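Local coordinates for protein Endonuclease/exonuclease/phosphatase (Beutenbergia cavernae DSM 12333, PDB 4RUW) that belongs to the endonuclease/exonuclease/phosphatase family, with a DNase I-like fold followed by an Ig-like domain, and carries a bound zinc ion, at residues 96-101 / 105-110; 170-173 / 177-180. All blocks are in the same frame, centred on the assembly; numbering follows the deposited sequence. Where two conformers were deposited one is given.

Contact 1. Residues 96-101 / 105-110. With ZN (zinc ion), chain B.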
ATOM      1  N   GLU A  96       0.669  14.441  -3.327  0.53 11.69           N
ATOM      2  CA  GLU A  96       0.101  15.787  -3.370  0.53 12.28           C
ATOM      3  C   GLU A  96       1.090  16.846  -2.894  0.53 11.75           C
ATOM      4  O   GLU A  96       0.781  17.679  -2.042  0.53 12.34           O
ATOM      5  CB  GLU A  96      -1.212  15.859  -2.592  0.53 13.85           C
ATOM      6  CG  GLU A  96      -2.339  15.077  -3.236  0.53 16.11           C
ATOM      7  CD  GLU A  96      -2.687  15.605  -4.615  0.53 18.94           C
ATOM      8  OE1 GLU A  96      -3.124  16.771  -4.710  0.53 19.13           O
ATOM      9  OE2 GLU A  96      -2.511  14.861  -5.604  0.53 19.88           O
ATOM     10  N   VAL A  97       2.283  16.809  -3.476  1.00 12.13           N
ATOM     11  CA  VAL A  97       3.299  17.809  -3.239  1.00 12.51           C
ATOM     12  C   VAL A  97       3.415  18.632  -4.519  1.00 12.87           C
ATOM     13  O   VAL A  97       3.672  18.077  -5.589  1.00 13.80           O
ATOM     14  CB  VAL A  97       4.670  17.153  -2.913  1.00 12.60           C
ATOM     15  CG1 VAL A  97       5.688  18.226  -2.557  1.00 14.46           C
ATOM     16  CG2 VAL A  97       4.546  16.123  -1.798  1.00 14.01           C
ATOM     17  N   HIS A  98       3.192  19.942  -4.419  1.00 13.01           N
ATOM     18  CA  HIS A  98       3.234  20.794  -5.606  1.00 13.68           C
ATOM     19  C   HIS A  98       4.578  21.474  -5.786  1.00 13.44           C
ATOM     20  O   HIS A  98       5.297  21.755  -4.822  1.00 15.08           O
ATOM     21  CB  HIS A  98       2.127  21.857  -5.600  1.00 13.64           C
ATOM     22  CG  HIS A  98       0.793  21.326  -6.031  1.00 13.89           C
ATOM     23  ND1 HIS A  98      -0.230  22.163  -6.440  1.00 14.92           N
ATOM     24  CD2 HIS A  98       0.332  20.060  -6.115  1.00 14.41           C
ATOM     25  CE1 HIS A  98      -1.276  21.401  -6.766  1.00 14.58           C
ATOM     26  NE2 HIS A  98      -0.963  20.141  -6.575  1.00 15.41           N
ATOM     27  N   ARG A  99       4.913  21.729  -7.043  1.00 14.90           N
ATOM     28  CA  ARG A  99       6.041  22.570  -7.363  1.00 15.87           C
ATOM     29  C   ARG A  99       5.520  23.572  -8.384  1.00 16.14           C
ATOM     30  O   ARG A  99       5.405  23.265  -9.576  1.00 16.70           O
ATOM     31  CB  ARG A  99       7.203  21.738  -7.902  1.00 17.97           C
ATOM     32  CG  ARG A  99       8.442  22.557  -8.210  1.00 21.15           C
ATOM     33  CD  ARG A  99       9.709  21.745  -8.039  1.00 25.53           C
ATOM     34  NE  ARG A  99       9.927  20.800  -9.129  1.00 28.09           N
ATOM     35  CZ  ARG A  99      10.914  19.909  -9.147  1.00 30.48           C
ATOM     36  NH1 ARG A  99      11.761  19.832  -8.129  1.00 31.40           N
ATOM     37  NH2 ARG A  99      11.055  19.086 -10.175  1.00 31.58           N
ATOM     38  N   ASP A 100       5.156  24.756  -7.894  1.00 16.52           N
ATOM     39  CA  ASP A 100       4.412  25.743  -8.679  1.00 16.98           C
ATOM     40  C   ASP A 100       5.205  27.021  -8.892  1.00 18.72           C
ATOM     41  O   ASP A 100       5.862  27.504  -7.970  1.00 20.21           O
ATOM     42  CB  ASP A 100       3.134  26.183  -7.958  1.00 17.42           C
ATOM     43  CG  ASP A 100       2.151  25.065  -7.708  1.00 15.37           C
ATOM     44  OD1 ASP A 100       2.158  24.023  -8.417  1.00 15.74           O
ATOM     45  OD2 ASP A 100       1.332  25.249  -6.777  1.00 16.07           O
ATOM     46  N   ALA A 101       5.094  27.590 -10.088  1.00 19.67           N
ATOM     47  CA  ALA A 101       5.542  28.951 -10.356  1.00 20.49           C
ATOM     48  C   ALA A 101       4.603  29.928  -9.627  1.00 19.92           C
ATOM     49  O   ALA A 101       3.523  29.538  -9.195  1.00 19.23           O
ATOM     50  CB  ALA A 101       5.521  29.203 -11.866  1.00 22.36           C
ATOM     51  N   GLY A 105      -2.981  31.453  -6.061  1.00 24.59           N
ATOM     52  CA  GLY A 105      -3.151  30.156  -5.435  1.00 23.28           C
ATOM     53  C   GLY A 105      -1.930  29.262  -5.466  1.00 21.96           C
ATOM     54  O   GLY A 105      -1.997  28.119  -5.023  1.00 22.39           O
ATOM     55  N   SER A 106      -0.814  29.774  -5.973  1.00 19.92           N
ATOM     56  CA  SER A 106       0.408  28.970  -6.062  1.00 19.85           C
ATOM     57  C   SER A 106       0.852  28.431  -4.705  1.00 20.05           C
ATOM     58  O   SER A 106       0.681  29.102  -3.691  1.00 23.10           O
ATOM     59  CB  SER A 106       1.535  29.790  -6.687  1.00 20.70           C
ATOM     60  OG  SER A 106       2.768  29.096  -6.628  1.00 19.50           O
ATOM     61  N   HIS A 107       1.415  27.222  -4.701  1.00 18.41           N
ATOM     62  CA  HIS A 107       1.946  26.590  -3.497  1.00 17.76           C
ATOM     63  C   HIS A 107       3.459  26.742  -3.389  1.00 18.60           C
ATOM     64  O   HIS A 107       4.075  26.254  -2.440  1.00 19.91           O
ATOM     65  CB  HIS A 107       1.598  25.098  -3.494  1.00 17.49           C
ATOM     66  CG  HIS A 107       0.132  24.825  -3.372  1.00 17.60           C
ATOM     67  ND1 HIS A 107      -0.674  24.575  -4.467  1.00 16.81           N
ATOM     68  CD2 HIS A 107      -0.680  24.781  -2.289  1.00 18.75           C
ATOM     69  CE1 HIS A 107      -1.919  24.385  -4.055  1.00 18.48           C
ATOM     70  NE2 HIS A 107      -1.948  24.518  -2.739  1.00 18.67           N
ATOM     71  N   GLY A 108       4.062  27.399  -4.376  1.00 18.77           N
ATOM     72  CA  GLY A 108       5.504  27.548  -4.424  1.00 18.91           C
ATOM     73  C   GLY A 108       6.224  26.226  -4.625  1.00 17.92           C
ATOM     74  O   GLY A 108       5.638  25.252  -5.093  1.00 17.48           O
ATOM     75  N   ASP A 109       7.501  26.194  -4.268  1.00 18.84           N
ATOM     76  CA  ASP A 109       8.345  25.016  -4.452  1.00 18.61           C
ATOM     77  C   ASP A 109       8.293  24.157  -3.187  1.00 16.78           C
ATOM     78  O   ASP A 109       9.169  24.235  -2.319  1.00 17.29           O
ATOM     79  CB  ASP A 109       9.783  25.458  -4.749  1.00 19.58           C
ATOM     80  CG  ASP A 109      10.674  24.323  -5.237  1.00 21.68           C
ATOM     81  OD1 ASP A 109      10.369  23.140  -4.972  1.00 21.01           O
ATOM     82  OD2 ASP A 109      11.707  24.630  -5.870  1.00 24.80           O
ATOM     83  N   GLN A 110       7.265  23.324  -3.074  1.00 15.67           N
ATOM     84  CA  GLN A 110       7.105  22.548  -1.844  1.00 14.66           C
ATOM     85  C   GLN A 110       8.217  21.524  -1.587  1.00 14.26           C
ATOM     86  O   GLN A 110       8.623  21.358  -0.441  1.00 14.48           O
ATOM     87  CB  GLN A 110       5.714  21.913  -1.753  1.00 13.87           C
ATOM     88  CG  GLN A 110       4.600  22.928  -1.923  1.00 13.93           C
ATOM     89  CD  GLN A 110       3.272  22.398  -1.449  1.00 13.47           C
ATOM     90  OE1 GLN A 110       2.736  21.438  -2.003  1.00 14.36           O
ATOM     91  NE2 GLN A 110       2.729  23.022  -0.411  1.00 15.00           N
TER
HETATM   92 ZN    ZN B 501      -0.190  24.150  -6.416  1.00 15.88          ZN
HETATM   93  O   HOH W   1      12.149  21.461  -5.900  1.00 28.75           O

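Contact 2. Residues 170-173 / 177-180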
ATOM      1  N   ASN A 170      -9.593   5.943 -20.203  1.00 14.67           N
ATOM      2  CA  ASN A 170     -11.043   5.781 -20.111  1.00 15.29           C
ATOM      3  C   ASN A 170     -11.744   7.052 -19.648  1.00 15.43           C
ATOM      4  O   ASN A 170     -12.801   7.407 -20.157  1.00 17.61           O
ATOM      5  CB  ASN A 170     -11.406   4.603 -19.213  1.00 15.74           C
ATOM      6  CG  ASN A 170     -10.862   3.299 -19.744  1.00 16.19           C
ATOM      7  OD1 ASN A 170     -11.350   2.776 -20.747  1.00 17.86           O
ATOM      8  ND2 ASN A 170      -9.840   2.766 -19.081  1.00 17.28           N
ATOM      9  N   TYR A 171     -11.141   7.740 -18.686  1.00 15.01           N
ATOM     10  CA  TYR A 171     -11.682   8.996 -18.188  1.00 15.64           C
ATOM     11  C   TYR A 171     -11.661  10.080 -19.262  1.00 15.98           C
ATOM     12  O   TYR A 171     -12.637  10.805 -19.442  1.00 17.73           O
ATOM     13  CB  TYR A 171     -10.883   9.440 -16.964  1.00 16.45           C
ATOM     14  CG  TYR A 171     -11.246  10.782 -16.384  1.00 17.72           C
ATOM     15  CD1 TYR A 171     -12.514  11.024 -15.877  1.00 19.05           C
ATOM     16  CD2 TYR A 171     -10.298  11.789 -16.296  1.00 20.10           C
ATOM     17  CE1 TYR A 171     -12.838  12.249 -15.318  1.00 20.57           C
ATOM     18  CE2 TYR A 171     -10.607  13.010 -15.738  1.00 22.08           C
ATOM     19  CZ  TYR A 171     -11.883  13.238 -15.253  1.00 23.07           C
ATOM     20  OH  TYR A 171     -12.201  14.457 -14.698  1.00 27.24           O
ATOM     21  N   GLU A 172     -10.573  10.173 -19.990  0.53 16.26           N
ATOM     22  CA  GLU A 172     -10.358  11.231 -20.968  0.53 17.02           C
ATOM     23  C   GLU A 172      -9.468  10.712 -22.091  0.53 16.49           C
ATOM     24  O   GLU A 172      -8.319  10.840 -22.035  0.53 16.71           O
ATOM     25  CB  GLU A 172      -9.727  12.456 -20.269  0.53 19.11           C
ATOM     26  CG  GLU A 172      -9.637  13.770 -21.033  0.53 22.41           C
ATOM     27  CD  GLU A 172      -8.842  14.872 -20.253  0.53 26.54           C
ATOM     28  OE1 GLU A 172      -8.761  14.781 -19.021  0.53 28.45           O
ATOM     29  OE2 GLU A 172      -8.336  15.830 -20.881  0.53 28.94           O
ATOM     30  N   PRO A 173     -10.070  10.106 -23.113  1.00 16.60           N
ATOM     31  CA  PRO A 173      -9.242   9.570 -24.202  1.00 17.56           C
ATOM     32  C   PRO A 173      -8.346  10.649 -24.802  1.00 17.86           C
ATOM     33  O   PRO A 173      -8.824  11.745 -25.105  1.00 19.19           O
ATOM     34  CB  PRO A 173     -10.276   9.081 -25.219  1.00 18.95           C
ATOM     35  CG  PRO A 173     -11.488   8.759 -24.387  1.00 20.72           C
ATOM     36  CD  PRO A 173     -11.489   9.730 -23.239  1.00 18.35           C
ATOM     37  N   LEU A 177      -1.789  13.839 -18.921  1.00 19.47           N
ATOM     38  CA  LEU A 177      -1.333  12.932 -17.887  1.00 19.22           C
ATOM     39  C   LEU A 177      -1.592  13.529 -16.505  1.00 15.47           C
ATOM     40  O   LEU A 177      -1.428  14.733 -16.295  1.00 15.56           O
ATOM     41  CB  LEU A 177       0.133  12.595 -18.101  1.00 23.71           C
ATOM     42  CG  LEU A 177       0.312  11.688 -19.319  1.00 28.30           C
ATOM     43  CD1 LEU A 177       1.765  11.641 -19.755  1.00 29.96           C
ATOM     44  CD2 LEU A 177      -0.215  10.292 -19.014  1.00 29.82           C
ATOM     45  N   ARG A 178      -2.033  12.677 -15.582  1.00 13.55           N
ATOM     46  CA  ARG A 178      -2.409  13.106 -14.239  1.00 13.24           C
ATOM     47  C   ARG A 178      -1.738  12.308 -13.126  1.00 12.86           C
ATOM     48  O   ARG A 178      -1.599  12.818 -12.009  1.00 14.63           O
ATOM     49  CB  ARG A 178      -3.922  13.018 -14.048  1.00 14.78           C
ATOM     50  CG  ARG A 178      -4.714  13.856 -15.028  1.00 15.90           C
ATOM     51  CD  ARG A 178      -6.208  13.615 -14.890  1.00 18.24           C
ATOM     52  NE  ARG A 178      -6.941  14.320 -15.938  1.00 20.21           N
ATOM     53  CZ  ARG A 178      -7.377  15.573 -15.846  1.00 21.90           C
ATOM     54  NH1 ARG A 178      -7.167  16.275 -14.740  1.00 23.77           N
ATOM     55  NH2 ARG A 178      -8.021  16.125 -16.866  1.00 23.21           N
ATOM     56  N   ARG A 179      -1.351  11.062 -13.405  1.00 12.31           N
ATOM     57  CA  ARG A 179      -0.836  10.164 -12.369  1.00 12.13           C
ATOM     58  C   ARG A 179       0.465   9.547 -12.854  1.00 11.72           C
ATOM     59  O   ARG A 179       0.651   9.336 -14.063  1.00 12.75           O
ATOM     60  CB  ARG A 179      -1.838   9.039 -12.085  1.00 12.48           C
ATOM     61  CG  ARG A 179      -3.239   9.519 -11.722  1.00 13.34           C
ATOM     62  CD  ARG A 179      -3.267  10.363 -10.469  1.00 13.89           C
ATOM     63  NE  ARG A 179      -4.623  10.832 -10.209  1.00 14.36           N
ATOM     64  CZ  ARG A 179      -4.990  11.504  -9.127  1.00 16.09           C
ATOM     65  NH1 ARG A 179      -4.091  11.785  -8.196  1.00 18.20           N
ATOM     66  NH2 ARG A 179      -6.254  11.881  -8.975  1.00 17.61           N
ATOM     67  N   SER A 180       1.371   9.235 -11.934  1.00 11.42           N
ATOM     68  CA  SER A 180       2.591   8.527 -12.310  1.00 11.05           C
ATOM     69  C   SER A 180       3.150   7.721 -11.154  1.00 11.49           C
ATOM     70  O   SER A 180       2.723   7.877 -10.001  1.00 12.19           O
ATOM     71  CB  SER A 180       3.654   9.497 -12.834  1.00 12.67           C
ATOM     72  OG  SER A 180       4.146  10.322 -11.791  1.00 13.13           O
TER
HETATM   73  O   HOH W   2      -6.637  12.971 -18.452  1.00 25.34           O

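Contact 1. Residues 96-101 / 105-110
A four-ligand zinc site draws together His-98, at the end of strand 91-98, Asp-100, just past it, and His-107, on the loop that leads into the next helix. The zinc ion is bound by ND1 of His-98 at 2.0 Å, OD2 of Asp-100 at 1.9 Å and ND1 of His-107; NE2 of His-137 is the fourth ligand. The two imidazoles of the contact meet obliquely with planes at 89°, each turning its ND1 to the metal. Asp-100 OD2 does double duty: besides the zinc it takes the backbone N-H of His-107 on its anti lone pair (2.9 Å), while OD1 is held by the backbone N of Ser-146, which fixes the rotation of the carboxylate.

Behind the ligands, backbone and side-chain bonds tie the two segments. Asp-100 N donates to Gly-108 O in a nearly straight bond, N-H...O 171°, coming from well above the carbonyl plane. Gln-110 grips His-98 from both ends, its N bonding to His-98 O and its OE1 taking His-98 N at 2.9 Å on an in-plane lone pair; Thr-65 O and Glu-77 hold its NE2. Ser-106 OG, anti to its own N (chi1 172°), reaches Ala-101 O at 2.7 Å and accepts from Gly-108 N in an ST turn. Further out, a water links Arg-99 NH1 to Asp-109 OD1.

Asp-109 N-caps helix 110-118 through Ala-112 N, Pro-111 of that helix packs on Val-97 and Arg-99, and strand 146-153 flanks residues 96-101 through backbone bonds to Val-97 and Arg-99.

Contact 2. Residues 170-173 / 177-180
Glu-172 and Arg-178 meet at about a right angle, one side chain reaching across the other between the loop 170-173 and the approach to strand 179-188. Both are drawn out: the Glu-172 chain is extended beyond CG, with chi1 -169° setting CG opposite the backbone N, and Arg-178 is straight from CG to NE. In the conformer given, Arg-178 NH2 donates a nearly straight hydrogen bond to Glu-172 OE1 at 2.6 Å, part of a salt bridge. The oxygen lies close to the guanidinium plane and offers its syn lone pair; the carboxylate is turned 53° from that plane, and the pairing is through one oxygen and one nitrogen. A water accepts from Arg-178 NE at 2.9 Å and also lies 2.8 Å from Glu-172 OE1.

Tyr-171 stands beside this pair with its ring plane 79° from the guanidinium. Its CE2 comes over one face of that group, 3.9 Å from Arg-178 NE, which within this contact meets the edge of the ring.

Arg-178 NH1 has a long, weak ion pair with Glu-132, and Asp-212 also holds the loop. With partners that are partly exposed, solvent would be expected to screen the attraction between the charges.

Overall arrangement
Both contacts bridge a three-residue gap in sequence, but by different means. Contact 1 is partly buried: metal coordination and direct backbone bonds weld the end of strand 91-98 to the loop leading into helix 110-118. Contact 2 lies on the surface, where a charged pair, a water and an aromatic edge join a loop to the beginning of strand 179-188, with no backbone bonding across it. The strands belong to the two different mixed sheets of the same family domain. The centres of the two contacts lie about 21 Å apart. The nearest atoms of contacts 1 and 2 are about 4 Å apart, and the contacts do not touch.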